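Local atomic coordinates of integron gene cassette protein HFX_CASS2 (Uncultured bacterium, PDB entry 3FXH), a protein that is of unknown function but is encoded by a mobile integron gene cassette and forms an all-helical subunit paired with a second copy of itself. Residues T28-E33 with S92-A97; E33-I38 with I123-L128; I38-D43 with T73-Y78; E108-K113 with L117-N122. One frame throughout, in Å; residues are numbered along the deposited sequence.

Interaction 1. Residues T28-E33 with S92-A97; sequences TSAVHE and SFIENA
Between segments 28-33 and 92-97 the nearest CA atoms are those of Val-31 and Ile-94, with 7.8 Å between Val-31 CA and Ile-94 CA; at this spacing the Ile-94 side chain spans most of the gap to Ala-30 and Val-31. Its CG1 branch stands anti to the carbonyl carbon (chi1 -66°) and continues extended, which carries the terminal methyl out to the opposite helix. There CD1 reaches two neighbouring residues: it lies 3.7 Å from Ala-30 CB and 3.9 Å from Val-31 CG2. The small Ala-30 methyl points toward the other helix, and CD1 meets it from the flank. Val-31 presents the CG2 methyl beside its own backbone N, and its side chain runs obliquely to that of Ile-94, with Ile-94 CG1 a little farther from Val-31 CG2, at 4.1 Å. The contact is apolar packing of three buried aliphatic residues that joins two helices of this all-helical chain, and its centre lies about 7 Å from the centre of the chain. Helix 116-131 closes the same region: Val-31 also packs on Cys-124 and Leu-128, and Ala-97 on Ile-127. Across the joint the buried area is modest, 103 Å² for both sides together, and more than half of it belongs to Ile-94. On the flank of helix 24-43, Ala-30 is additionally covered by Tyr-78 from the loop and by Thr-90 of helix 88-102.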
loop_
_atom_site.group_PDB
_atom_site.type_symbol
_atom_site.label_atom_id
_atom_site.label_comp_id
_atom_site.label_asym_id
_atom_site.label_seq_id
_atom_site.Cartn_x
_atom_site.Cartn_y
_atom_site.Cartn_z
ATOM N N THR A 28 9.148 7.603 7.058
ATOM C CA THR A 28 8.109 7.608 6.033
ATOM C C THR A 28 8.566 6.966 4.706
ATOM O O THR A 28 7.875 6.120 4.123
ATOM C CB THR A 28 7.630 9.042 5.806
ATOM O OG1 THR A 28 7.025 9.505 7.013
ATOM C CG2 THR A 28 6.617 9.113 4.666
ATOM N N SER A 29 9.730 7.385 4.229
ATOM C CA SER A 29 10.296 6.824 3.016
ATOM C C SER A 29 10.585 5.350 3.172
ATOM O O SER A 29 10.455 4.590 2.211
ATOM C CB SER A 29 11.583 7.563 2.641
ATOM O OG SER A 29 11.265 8.885 2.260
ATOM N N ALA A 30 11.008 4.949 4.370
ATOM C CA ALA A 30 11.290 3.541 4.642
ATOM C C ALA A 30 10.013 2.706 4.540
ATOM O O ALA A 30 10.024 1.598 3.991
ATOM C CB ALA A 30 11.922 3.379 6.021
ATOM N N VAL A 31 8.916 3.250 5.061
ATOM C CA VAL A 31 7.630 2.543 5.044
ATOM C C VAL A 31 7.064 2.499 3.630
ATOM O O VAL A 31 6.494 1.494 3.215
ATOM C CB VAL A 31 6.590 3.159 6.049
ATOM C CG1 VAL A 31 5.203 2.558 5.825
ATOM C CG2 VAL A 31 7.026 2.923 7.483
ATOM N N HIS A 32 7.237 3.576 2.872
ATOM C CA HIS A 32 6.845 3.558 1.460
ATOM C C HIS A 32 7.652 2.482 0.732
ATOM O O HIS A 32 7.135 1.778 -0.133
ATOM C CB HIS A 32 7.060 4.933 0.798
ATOM C CG HIS A 32 5.973 5.924 1.089
ATOM N ND1 HIS A 32 5.453 6.764 0.129
ATOM C CD2 HIS A 32 5.308 6.207 2.235
ATOM C CE1 HIS A 32 4.525 7.531 0.674
ATOM N NE2 HIS A 32 4.414 7.211 1.949
ATOM N N GLU A 33 8.917 2.349 1.106
ATOM C CA GLU A 33 9.775 1.319 0.543
ATOM C C GLU A 33 9.304 -0.096 0.884
ATOM O O GLU A 33 9.355 -1.002 0.047
ATOM C CB GLU A 33 11.219 1.514 1.011
ATOM C CG GLU A 33 12.071 0.288 0.841
ATOM C CD GLU A 33 13.547 0.611 0.894
ATOM O OE1 GLU A 33 14.191 0.322 1.919
ATOM O OE2 GLU A 33 14.059 1.166 -0.096
ATOM N N SER A 92 14.220 -0.113 13.962
ATOM C CA SER A 92 13.686 -0.586 15.233
ATOM C C SER A 92 12.270 -0.061 15.465
ATOM O O SER A 92 11.407 -0.795 15.942
ATOM C CB SER A 92 14.598 -0.174 16.390
ATOM O OG SER A 92 15.869 -0.794 16.285
ATOM N N PHE A 93 12.032 1.208 15.139
ATOM C CA PHE A 93 10.681 1.765 15.259
ATOM C C PHE A 93 9.711 0.976 14.395
ATOM O O PHE A 93 8.633 0.595 14.843
ATOM C CB PHE A 93 10.620 3.241 14.856
ATOM C CG PHE A 93 9.204 3.770 14.715
ATOM C CD1 PHE A 93 8.533 4.301 15.808
ATOM C CD2 PHE A 93 8.549 3.725 13.495
ATOM C CE1 PHE A 93 7.230 4.779 15.683
ATOM C CE2 PHE A 93 7.241 4.191 13.360
ATOM C CZ PHE A 93 6.587 4.727 14.460
ATOM N N ILE A 94 10.096 0.742 13.147
ATOM C CA ILE A 94 9.243 -0.005 12.231
ATOM C C ILE A 94 8.983 -1.442 12.705
ATOM O O ILE A 94 7.835 -1.879 12.739
ATOM C CB ILE A 94 9.800 0.032 10.793
ATOM C CG1 ILE A 94 9.732 1.461 10.250
ATOM C CG2 ILE A 94 9.026 -0.923 9.864
ATOM C CD1 ILE A 94 10.421 1.630 8.932
ATOM N N GLU A 95 10.034 -2.178 13.071
ATOM C CA GLU A 95 9.842 -3.549 13.561
ATOM C C GLU A 95 8.913 -3.603 14.775
ATOM O O GLU A 95 8.066 -4.489 14.886
ATOM C CB GLU A 95 11.186 -4.202 13.912
ATOM C CG GLU A 95 12.122 -4.368 12.725
ATOM C CD GLU A 95 11.789 -5.568 11.856
ATOM O OE1 GLU A 95 10.591 -5.874 11.654
ATOM O OE2 GLU A 95 12.738 -6.203 11.354
ATOM N N ASN A 96 9.100 -2.674 15.707
ATOM C CA ASN A 96 8.260 -2.617 16.894
ATOM C C ASN A 96 6.832 -2.233 16.524
ATOM O O ASN A 96 5.867 -2.730 17.110
ATOM C CB ASN A 96 8.827 -1.623 17.910
ATOM C CG ASN A 96 7.867 -1.355 19.059
ATOM O OD1 ASN A 96 7.830 -2.099 20.040
ATOM N ND2 ASN A 96 7.088 -0.289 18.940
ATOM N N ALA A 97 6.705 -1.343 15.550
ATOM C CA ALA A 97 5.389 -0.889 15.113
ATOM C C ALA A 97 4.585 -2.051 14.523
ATOM O O ALA A 97 3.399 -2.190 14.797
ATOM C CB ALA A 97 5.513 0.252 14.130
#

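Interaction 2. Residues E33-I38 with I123-L128; sequences EIIREI and ICLAIL
The antiparallel pairing of helix 24-43 with helix 116-131 runs through the core of the bundle, and Ile-35 and Cys-124 meet where segments 33-38 and 123-128 come nearest, judged by their CA atoms. The short segments run at 169° with their axes 10.5 Å apart, and Ile-35 CA to Cys-124 CA is 7.0 Å. Ile-35 CG1, anti to its carbonyl carbon (chi1 -64°), extends over the cysteine and sits 3.5 Å from Cys-124 CB; the chain then carries Ile-35 CD1 on, still against the same Cys-124 CB. From there the methyl continues to Leu-125, whose CD2 is 4.0 Å away from Ile-35 CD1, the two side chains crossing at about a right angle. Cys-124 SG reaches across to Ile-34 CG2, at 3.7 Å, while staying 3.8 Å from Ile-35 CG1, between two successive isoleucines. On another flank of helix 24-43, Glu-33, Arg-36 and Glu-37 form a salt-bridge network. Arg-36 NE pairs with Glu-37 OE2 at 2.8 Å, within 5° of the guanidinium plane, and Arg-36 NH2 with Glu-33 OE2 at 3.0 Å. The second subunit adds a Leu-125 against Ile-35 and an Asn-122 against Arg-36, placing this helix pair at the dimer interface. The thiol thus packs as an apolar group among hydrocarbon, while the two acids and Arg-36 pair with each other and with the loop backbone at 75-78, apart from the join between the two helices, which rests on van der Waals packing.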
loop_
_atom_site.group_PDB
_atom_site.type_symbol
_atom_site.label_atom_id
_atom_site.label_comp_id
_atom_site.label_asym_id
_atom_site.label_seq_id
_atom_site.Cartn_x
_atom_site.Cartn_y
_atom_site.Cartn_z
ATOM N N GLU A 33 8.917 2.349 1.106
ATOM C CA GLU A 33 9.775 1.319 0.543
ATOM C C GLU A 33 9.304 -0.096 0.884
ATOM O O GLU A 33 9.355 -1.002 0.047
ATOM C CB GLU A 33 11.219 1.514 1.011
ATOM C CG GLU A 33 12.071 0.288 0.841
ATOM C CD GLU A 33 13.547 0.611 0.894
ATOM O OE1 GLU A 33 14.191 0.322 1.919
ATOM O OE2 GLU A 33 14.059 1.166 -0.096
ATOM N N ILE A 34 8.877 -0.305 2.122
ATOM C CA ILE A 34 8.345 -1.610 2.475
ATOM C C ILE A 34 7.148 -1.952 1.604
ATOM O O ILE A 34 7.059 -3.050 1.068
ATOM C CB ILE A 34 7.924 -1.682 3.946
ATOM C CG1 ILE A 34 9.160 -1.620 4.846
ATOM C CG2 ILE A 34 7.147 -2.971 4.210
ATOM C CD1 ILE A 34 8.835 -1.285 6.311
ATOM N N ILE A 35 6.211 -1.020 1.489
ATOM C CA ILE A 35 5.025 -1.266 0.673
ATOM C C ILE A 35 5.421 -1.628 -0.757
ATOM O O ILE A 35 4.944 -2.620 -1.308
ATOM C CB ILE A 35 4.032 -0.079 0.702
ATOM C CG1 ILE A 35 3.496 0.113 2.128
ATOM C CG2 ILE A 35 2.890 -0.317 -0.316
ATOM C CD1 ILE A 35 2.514 1.291 2.293
ATOM N N ARG A 36 6.319 -0.849 -1.342
ATOM C CA ARG A 36 6.814 -1.134 -2.698
ATOM C C ARG A 36 7.391 -2.549 -2.833
ATOM O O ARG A 36 7.046 -3.275 -3.753
ATOM C CB ARG A 36 7.873 -0.103 -3.117
ATOM C CG ARG A 36 8.498 -0.370 -4.493
ATOM C CD ARG A 36 9.756 0.458 -4.711
ATOM N NE ARG A 36 10.897 -0.080 -3.968
ATOM C CZ ARG A 36 11.653 0.634 -3.141
ATOM N NH1 ARG A 36 11.383 1.912 -2.939
ATOM N NH2 ARG A 36 12.679 0.072 -2.521
ATOM N N GLU A 37 8.270 -2.948 -1.920
ATOM C CA GLU A 37 8.923 -4.250 -2.034
ATOM C C GLU A 37 7.979 -5.423 -1.751
ATOM O O GLU A 37 8.106 -6.488 -2.336
ATOM C CB GLU A 37 10.152 -4.308 -1.137
ATOM C CG GLU A 37 11.224 -3.345 -1.627
ATOM C CD GLU A 37 11.695 -3.692 -3.039
ATOM O OE1 GLU A 37 12.037 -4.876 -3.294
ATOM O OE2 GLU A 37 11.714 -2.780 -3.894
ATOM N N ILE A 38 7.012 -5.214 -0.868
ATOM C CA ILE A 38 6.023 -6.249 -0.633
ATOM C C ILE A 38 5.170 -6.385 -1.880
ATOM O O ILE A 38 4.872 -7.507 -2.303
ATOM C CB ILE A 38 5.151 -5.962 0.604
ATOM C CG1 ILE A 38 5.989 -6.074 1.878
ATOM C CG2 ILE A 38 3.997 -6.961 0.689
ATOM C CD1 ILE A 38 5.162 -5.771 3.160
ATOM N N ILE A 123 -1.035 -2.576 7.609
ATOM C CA ILE A 123 -0.358 -2.145 8.824
ATOM C C ILE A 123 0.626 -1.012 8.498
ATOM O O ILE A 123 0.723 -0.032 9.251
ATOM C CB ILE A 123 0.297 -3.328 9.561
ATOM C CG1 ILE A 123 -0.799 -4.182 10.223
ATOM C CG2 ILE A 123 1.262 -2.823 10.655
ATOM C CD1 ILE A 123 -0.319 -5.483 10.841
ATOM N N CYS A 124 1.300 -1.105 7.348
ATOM C CA CYS A 124 2.157 0.008 6.923
ATOM C C CYS A 124 1.408 1.340 6.925
ATOM O O CYS A 124 1.961 2.356 7.314
ATOM C CB CYS A 124 2.766 -0.238 5.549
ATOM S SG CYS A 124 4.136 -1.428 5.592
ATOM N N LEU A 125 0.155 1.349 6.464
ATOM C CA LEU A 125 -0.613 2.596 6.444
ATOM C C LEU A 125 -0.918 3.072 7.850
ATOM O O LEU A 125 -0.929 4.268 8.124
ATOM C CB LEU A 125 -1.918 2.446 5.637
ATOM C CG LEU A 125 -1.787 1.823 4.243
ATOM C CD1 LEU A 125 -3.164 1.498 3.666
ATOM C CD2 LEU A 125 -1.035 2.733 3.308
ATOM N N ALA A 126 -1.175 2.139 8.754
ATOM C CA ALA A 126 -1.397 2.510 10.141
ATOM C C ALA A 126 -0.120 3.136 10.706
ATOM O O ALA A 126 -0.177 4.059 11.490
ATOM C CB ALA A 126 -1.813 1.302 10.959
ATOM N N ILE A 127 1.033 2.635 10.274
ATOM C CA ILE A 127 2.321 3.129 10.767
ATOM C C ILE A 127 2.580 4.532 10.228
ATOM O O ILE A 127 3.064 5.409 10.947
ATOM C CB ILE A 127 3.470 2.155 10.399
ATOM C CG1 ILE A 127 3.283 0.826 11.132
ATOM C CG2 ILE A 127 4.846 2.735 10.764
ATOM C CD1 ILE A 127 4.315 -0.254 10.732
ATOM N N LEU A 128 2.225 4.751 8.966
ATOM C CA LEU A 128 2.359 6.065 8.358
ATOM C C LEU A 128 1.557 7.112 9.128
ATOM O O LEU A 128 2.021 8.223 9.346
ATOM C CB LEU A 128 1.904 6.034 6.896
ATOM C CG LEU A 128 2.830 5.297 5.929
ATOM C CD1 LEU A 128 2.201 5.291 4.545
ATOM C CD2 LEU A 128 4.196 5.974 5.911
#

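Interaction 3. Residues I38-D43 with T73-Y78; sequences ICRLVD and TIKLYY
Arg-40 leaves its helix with CG anti to the carbonyl carbon, runs straight through chi2 and then bends at chi3 (67°), which brings the guanidinium alongside the Thr-73 to Lys-75 backbone. Its NH1 donates to Thr-73 O at 3.0 Å, with an N-H...O angle of 148°. The approach is not ideal: the donor sits 36° above the carbonyl plane, and the oxygen is itself tilted from the guanidinium plane. Water 1 bridges the same pair, accepting from Arg-40 NH2 at 3.1 Å and donating to Thr-73 O at 2.8 Å, so that this carbonyl receives both a direct and a water-mediated bond from one guanidinium. The Lys-75 chain passes at a slant, its CG 3.8 Å from Arg-40 NH1. The contact pins the loop after helix 62-69 onto the C-terminal part of helix 24-43. Arg-40 is also held from elsewhere, as NH1 forms a salt bridge with Glu-37 and NE bonds Gly-111 O of the second subunit. Lys-75 NZ stays 5.9 Å from Arg-40 NH1, a like-charged separation that the salt bridge of Arg-40 to Glu-37 may partly offset. One arginine thereby joins the 73-75 loop, Glu-37 of its own helix and the partner chain.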
loop_
_atom_site.group_PDB
_atom_site.type_symbol
_atom_site.label_atom_id
_atom_site.label_comp_id
_atom_site.label_asym_id
_atom_site.label_seq_id
_atom_site.Cartn_x
_atom_site.Cartn_y
_atom_site.Cartn_z
ATOM N N ILE A 38 7.012 -5.214 -0.868
ATOM C CA ILE A 38 6.023 -6.249 -0.633
ATOM C C ILE A 38 5.170 -6.385 -1.880
ATOM O O ILE A 38 4.872 -7.507 -2.303
ATOM C CB ILE A 38 5.151 -5.962 0.604
ATOM C CG1 ILE A 38 5.989 -6.074 1.878
ATOM C CG2 ILE A 38 3.997 -6.961 0.689
ATOM C CD1 ILE A 38 5.162 -5.771 3.160
ATOM N N CYS A 39 4.798 -5.259 -2.496
ATOM C CA CYS A 39 4.072 -5.359 -3.766
ATOM C C CYS A 39 4.860 -6.190 -4.773
ATOM O O CYS A 39 4.290 -7.043 -5.446
ATOM C CB CYS A 39 3.743 -3.983 -4.344
ATOM S SG CYS A 39 2.401 -3.146 -3.464
ATOM N N ARG A 40 6.162 -5.951 -4.886
ATOM C CA ARG A 40 6.990 -6.792 -5.782
ATOM C C ARG A 40 6.919 -8.274 -5.411
ATOM O O ARG A 40 6.814 -9.124 -6.290
ATOM C CB ARG A 40 8.458 -6.367 -5.778
ATOM C CG ARG A 40 8.733 -4.968 -6.277
ATOM C CD ARG A 40 10.232 -4.719 -6.250
ATOM N NE ARG A 40 10.918 -5.560 -7.239
ATOM C CZ ARG A 40 12.160 -6.014 -7.110
ATOM N NH1 ARG A 40 12.864 -5.713 -6.029
ATOM N NH2 ARG A 40 12.701 -6.779 -8.063
ATOM N N LEU A 41 7.009 -8.593 -4.119
ATOM C CA LEU A 41 6.915 -9.997 -3.707
ATOM C C LEU A 41 5.588 -10.569 -4.163
ATOM O O LEU A 41 5.528 -11.672 -4.692
ATOM C CB LEU A 41 7.037 -10.147 -2.185
ATOM C CG LEU A 41 8.387 -9.742 -1.618
ATOM C CD1 LEU A 41 8.363 -9.722 -0.093
ATOM C CD2 LEU A 41 9.437 -10.728 -2.136
ATOM N N VAL A 42 4.515 -9.810 -3.960
ATOM C CA VAL A 42 3.187 -10.274 -4.351
ATOM C C VAL A 42 3.095 -10.451 -5.866
ATOM O O VAL A 42 2.508 -11.429 -6.349
ATOM C CB VAL A 42 2.093 -9.320 -3.821
ATOM C CG1 VAL A 42 0.732 -9.663 -4.395
ATOM C CG2 VAL A 42 2.082 -9.353 -2.266
ATOM N N ASP A 43 3.706 -9.533 -6.612
ATOM C CA ASP A 43 3.717 -9.623 -8.081
ATOM C C ASP A 43 4.350 -10.924 -8.558
ATOM O O ASP A 43 4.011 -11.451 -9.618
ATOM C CB ASP A 43 4.462 -8.430 -8.695
ATOM C CG ASP A 43 4.119 -8.217 -10.154
ATOM O OD1 ASP A 43 2.930 -8.313 -10.510
ATOM O OD2 ASP A 43 5.034 -7.936 -10.953
ATOM N N THR A 73 16.406 -10.765 -4.364
ATOM C CA THR A 73 15.648 -9.898 -5.255
ATOM C C THR A 73 15.221 -8.591 -4.607
ATOM O O THR A 73 15.056 -7.583 -5.295
ATOM C CB THR A 73 14.395 -10.602 -5.835
ATOM O OG1 THR A 73 13.487 -10.929 -4.776
ATOM C CG2 THR A 73 14.787 -11.882 -6.596
ATOM N N ILE A 74 15.057 -8.612 -3.287
ATOM C CA ILE A 74 14.514 -7.457 -2.557
ATOM C C ILE A 74 15.458 -6.259 -2.597
ATOM O O ILE A 74 16.670 -6.412 -2.452
ATOM C CB ILE A 74 14.147 -7.817 -1.083
ATOM C CG1 ILE A 74 13.101 -6.838 -0.529
ATOM C CG2 ILE A 74 15.395 -7.872 -0.180
ATOM C CD1 ILE A 74 12.424 -7.335 0.731
ATOM N N LYS A 75 14.888 -5.073 -2.812
ATOM C CA LYS A 75 15.665 -3.829 -2.874
ATOM C C LYS A 75 15.291 -2.916 -1.722
ATOM O O LYS A 75 14.210 -2.319 -1.735
ATOM C CB LYS A 75 15.419 -3.083 -4.188
ATOM C CG LYS A 75 16.009 -3.754 -5.406
ATOM C CD LYS A 75 15.987 -2.819 -6.603
ATOM C CE LYS A 75 16.818 -3.373 -7.751
ATOM N NZ LYS A 75 16.823 -2.437 -8.910
ATOM N N LEU A 76 16.185 -2.805 -0.739
ATOM C CA LEU A 76 15.917 -2.018 0.458
ATOM C C LEU A 76 16.960 -0.933 0.681
ATOM O O LEU A 76 17.953 -1.153 1.369
ATOM C CB LEU A 76 15.852 -2.925 1.682
ATOM C CG LEU A 76 14.707 -3.940 1.653
ATOM C CD1 LEU A 76 14.999 -5.120 2.565
ATOM C CD2 LEU A 76 13.377 -3.281 1.992
ATOM N N TYR A 77 16.727 0.246 0.119
ATOM C CA TYR A 77 17.683 1.335 0.279
ATOM C C TYR A 77 17.699 1.875 1.707
ATOM O O TYR A 77 18.728 2.345 2.189
ATOM C CB TYR A 77 17.415 2.448 -0.731
ATOM C CG TYR A 77 17.598 1.995 -2.158
ATOM C CD1 TYR A 77 18.859 1.959 -2.738
ATOM C CD2 TYR A 77 16.513 1.579 -2.923
ATOM C CE1 TYR A 77 19.034 1.533 -4.037
ATOM C CE2 TYR A 77 16.683 1.153 -4.228
ATOM C CZ TYR A 77 17.945 1.134 -4.778
ATOM O OH TYR A 77 18.121 0.717 -6.074
ATOM N N TYR A 78 16.559 1.798 2.384
ATOM C CA TYR A 78 16.480 2.268 3.763
ATOM C C TYR A 78 16.691 1.176 4.805
ATOM O O TYR A 78 17.312 1.414 5.838
ATOM C CB TYR A 78 15.142 2.964 4.018
ATOM C CG TYR A 78 15.008 4.272 3.285
ATOM C CD1 TYR A 78 14.476 4.315 2.003
ATOM C CD2 TYR A 78 15.420 5.465 3.868
ATOM C CE1 TYR A 78 14.358 5.507 1.319
ATOM C CE2 TYR A 78 15.303 6.666 3.189
ATOM C CZ TYR A 78 14.771 6.679 1.917
ATOM O OH TYR A 78 14.640 7.862 1.233
HETATM O O HOH W 1 15.705 -7.499 -8.033
#

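Interaction 4. Residues E108-K113 with L117-N122; sequences EDFGLK and LLLAIN
Phe-110 can be followed outward across helix 116-131, starting at CB, which lies 3.7 Å from Asn-122 ND2. CG rests against Asn-122 CG and CB. Next along, CD1 comes to 3.3 Å from Asn-122 OD1, and on the other side of the ring CD2 meets Leu-119 CD1 at 3.7 Å. Farther out, CE1 lies against Asn-122 CB and CE2 against Leu-119 CD1. Ring and amide planes are 21° apart and stacked. Over one face Asn-122 CB stands 3.6 Å from the Phe-110 ring centroid, 12° off the normal, a CH-pi contact; at the far end CZ still has that carbon nearest. These residues fold the loop between helices 88-102 and 116-131 back onto the start of the latter helix. Leu-112 packs on the helix beside it: its CD1 is 3.5 Å from Leu-119 N and touches the CB atoms of Leu-118 and Leu-119. The amide of Asn-122 is fixed by its ND2, which donates to Leu-118 O at 3.1 Å; the backbone N of Asn-122 reaches that oxygen from the opposite face of its plane. Water 2 spans Asn-122 ND2 and Phe-110 O, 2.9 Å from the former. On the partner chain, Asp-43 bonds Lys-113 N and packs against Leu-112 and Leu-118.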
loop_
_atom_site.group_PDB
_atom_site.type_symbol
_atom_site.label_atom_id
_atom_site.label_comp_id
_atom_site.label_asym_id
_atom_site.label_seq_id
_atom_site.Cartn_x
_atom_site.Cartn_y
_atom_site.Cartn_z
ATOM N N GLU A 108 -9.071 -10.176 8.791
ATOM C CA GLU A 108 -10.455 -9.850 8.481
ATOM C C GLU A 108 -10.787 -8.390 8.736
ATOM O O GLU A 108 -11.797 -7.889 8.248
ATOM C CB GLU A 108 -11.404 -10.755 9.277
ATOM C CG GLU A 108 -11.486 -12.179 8.756
ATOM C CD GLU A 108 -10.331 -13.047 9.209
ATOM O OE1 GLU A 108 -9.517 -12.584 10.043
ATOM O OE2 GLU A 108 -10.243 -14.201 8.733
ATOM N N ASP A 109 -9.943 -7.715 9.514
ATOM C CA ASP A 109 -10.158 -6.309 9.835
ATOM C C ASP A 109 -9.945 -5.467 8.587
ATOM O O ASP A 109 -10.381 -4.324 8.520
ATOM C CB ASP A 109 -9.197 -5.845 10.939
ATOM C CG ASP A 109 -9.618 -6.295 12.328
ATOM O OD1 ASP A 109 -10.818 -6.530 12.561
ATOM O OD2 ASP A 109 -8.736 -6.397 13.200
ATOM N N PHE A 110 -9.257 -6.039 7.601
ATOM C CA PHE A 110 -9.036 -5.365 6.335
ATOM C C PHE A 110 -9.645 -6.134 5.159
ATOM O O PHE A 110 -9.320 -5.898 3.979
ATOM C CB PHE A 110 -7.545 -5.096 6.153
ATOM C CG PHE A 110 -6.950 -4.292 7.279
ATOM C CD1 PHE A 110 -7.055 -2.911 7.286
ATOM C CD2 PHE A 110 -6.320 -4.918 8.347
ATOM C CE1 PHE A 110 -6.513 -2.163 8.327
ATOM C CE2 PHE A 110 -5.780 -4.178 9.388
ATOM C CZ PHE A 110 -5.885 -2.799 9.383
ATOM N N GLY A 111 -10.566 -7.039 5.489
ATOM C CA GLY A 111 -11.288 -7.786 4.478
ATOM C C GLY A 111 -10.433 -8.775 3.709
ATOM O O GLY A 111 -10.739 -9.100 2.564
ATOM N N LEU A 112 -9.377 -9.269 4.344
ATOM C CA LEU A 112 -8.480 -10.236 3.710
ATOM C C LEU A 112 -8.687 -11.632 4.277
ATOM O O LEU A 112 -9.317 -11.807 5.324
ATOM C CB LEU A 112 -7.021 -9.846 3.944
ATOM C CG LEU A 112 -6.521 -8.498 3.432
ATOM C CD1 LEU A 112 -5.196 -8.136 4.104
ATOM C CD2 LEU A 112 -6.350 -8.527 1.915
ATOM N N LYS A 113 -8.110 -12.622 3.609
ATOM C CA LYS A 113 -8.209 -13.989 4.087
ATOM C C LYS A 113 -6.880 -14.725 4.064
ATOM O O LYS A 113 -6.529 -15.403 5.027
ATOM C CB LYS A 113 -9.246 -14.772 3.260
ATOM C CG LYS A 113 -10.679 -14.537 3.680
ATOM C CD LYS A 113 -10.937 -15.166 5.038
ATOM C CE LYS A 113 -12.282 -14.748 5.614
ATOM N NZ LYS A 113 -12.362 -15.090 7.066
ATOM N N LEU A 117 1.048 -10.964 3.579
ATOM C CA LEU A 117 1.840 -9.843 3.052
ATOM C C LEU A 117 0.941 -8.614 2.816
ATOM O O LEU A 117 1.349 -7.442 2.953
ATOM C CB LEU A 117 2.541 -10.255 1.758
ATOM C CG LEU A 117 3.626 -11.323 1.898
ATOM C CD1 LEU A 117 4.296 -11.563 0.531
ATOM C CD2 LEU A 117 4.659 -10.904 2.950
ATOM N N LEU A 118 -0.307 -8.882 2.475
ATOM C CA LEU A 118 -1.241 -7.792 2.206
ATOM C C LEU A 118 -1.743 -7.193 3.512
ATOM O O LEU A 118 -2.123 -6.024 3.561
ATOM C CB LEU A 118 -2.415 -8.274 1.327
ATOM C CG LEU A 118 -1.961 -8.913 0.008
ATOM C CD1 LEU A 118 -3.084 -9.707 -0.666
ATOM C CD2 LEU A 118 -1.415 -7.808 -0.925
ATOM N N LEU A 119 -1.779 -7.994 4.575
ATOM C CA LEU A 119 -2.086 -7.432 5.887
ATOM C C LEU A 119 -0.958 -6.488 6.288
ATOM O O LEU A 119 -1.183 -5.427 6.875
ATOM C CB LEU A 119 -2.242 -8.546 6.924
ATOM C CG LEU A 119 -2.356 -8.202 8.416
ATOM C CD1 LEU A 119 -3.489 -7.233 8.704
ATOM C CD2 LEU A 119 -2.533 -9.474 9.236
ATOM N N ALA A 120 0.265 -6.877 5.955
ATOM C CA ALA A 120 1.422 -6.025 6.246
ATOM C C ALA A 120 1.306 -4.667 5.561
ATOM O O ALA A 120 1.701 -3.639 6.133
ATOM C CB ALA A 120 2.709 -6.723 5.842
ATOM N N ILE A 121 0.789 -4.639 4.343
ATOM C CA ILE A 121 0.606 -3.360 3.649
ATOM C C ILE A 121 -0.396 -2.468 4.389
ATOM O O ILE A 121 -0.174 -1.261 4.561
ATOM C CB ILE A 121 0.180 -3.586 2.211
ATOM C CG1 ILE A 121 1.371 -4.159 1.403
ATOM C CG2 ILE A 121 -0.374 -2.316 1.584
ATOM C CD1 ILE A 121 1.007 -4.572 0.001
ATOM N N ASN A 122 -1.495 -3.060 4.846
ATOM C CA ASN A 122 -2.461 -2.300 5.644
ATOM C C ASN A 122 -1.840 -1.755 6.937
ATOM O O ASN A 122 -2.083 -0.609 7.308
ATOM C CB ASN A 122 -3.702 -3.148 5.937
ATOM C CG ASN A 122 -4.644 -3.216 4.748
ATOM O OD1 ASN A 122 -5.359 -2.267 4.471
ATOM N ND2 ASN A 122 -4.637 -4.343 4.032
HETATM O O HOH W 2 -6.972 -5.252 2.523
#

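Overall arrangement
From the N terminus, helix 24-43 supplies one side of three contacts in turn. Interaction 1 closes the long loop to helix 88-102, and interaction 2 a longer one to helix 116-131; these two cross along the sequence and touch, for instance through Val-31 on Leu-128 and Ile-94 on Ile-34. Interaction 3, a shorter closure at the surface, falls within both, and Glu-33 links it to them by bonding Tyr-77 N and Tyr-78 N. Interaction 4 is a local turn-back before helix 116-131, within the span of interaction 2 but in series with 1 and 3; its centre is about 17 Å from that of interaction 1. Ile-38, packed on Leu-117, Ala-120 and Ile-121, joins it to the core.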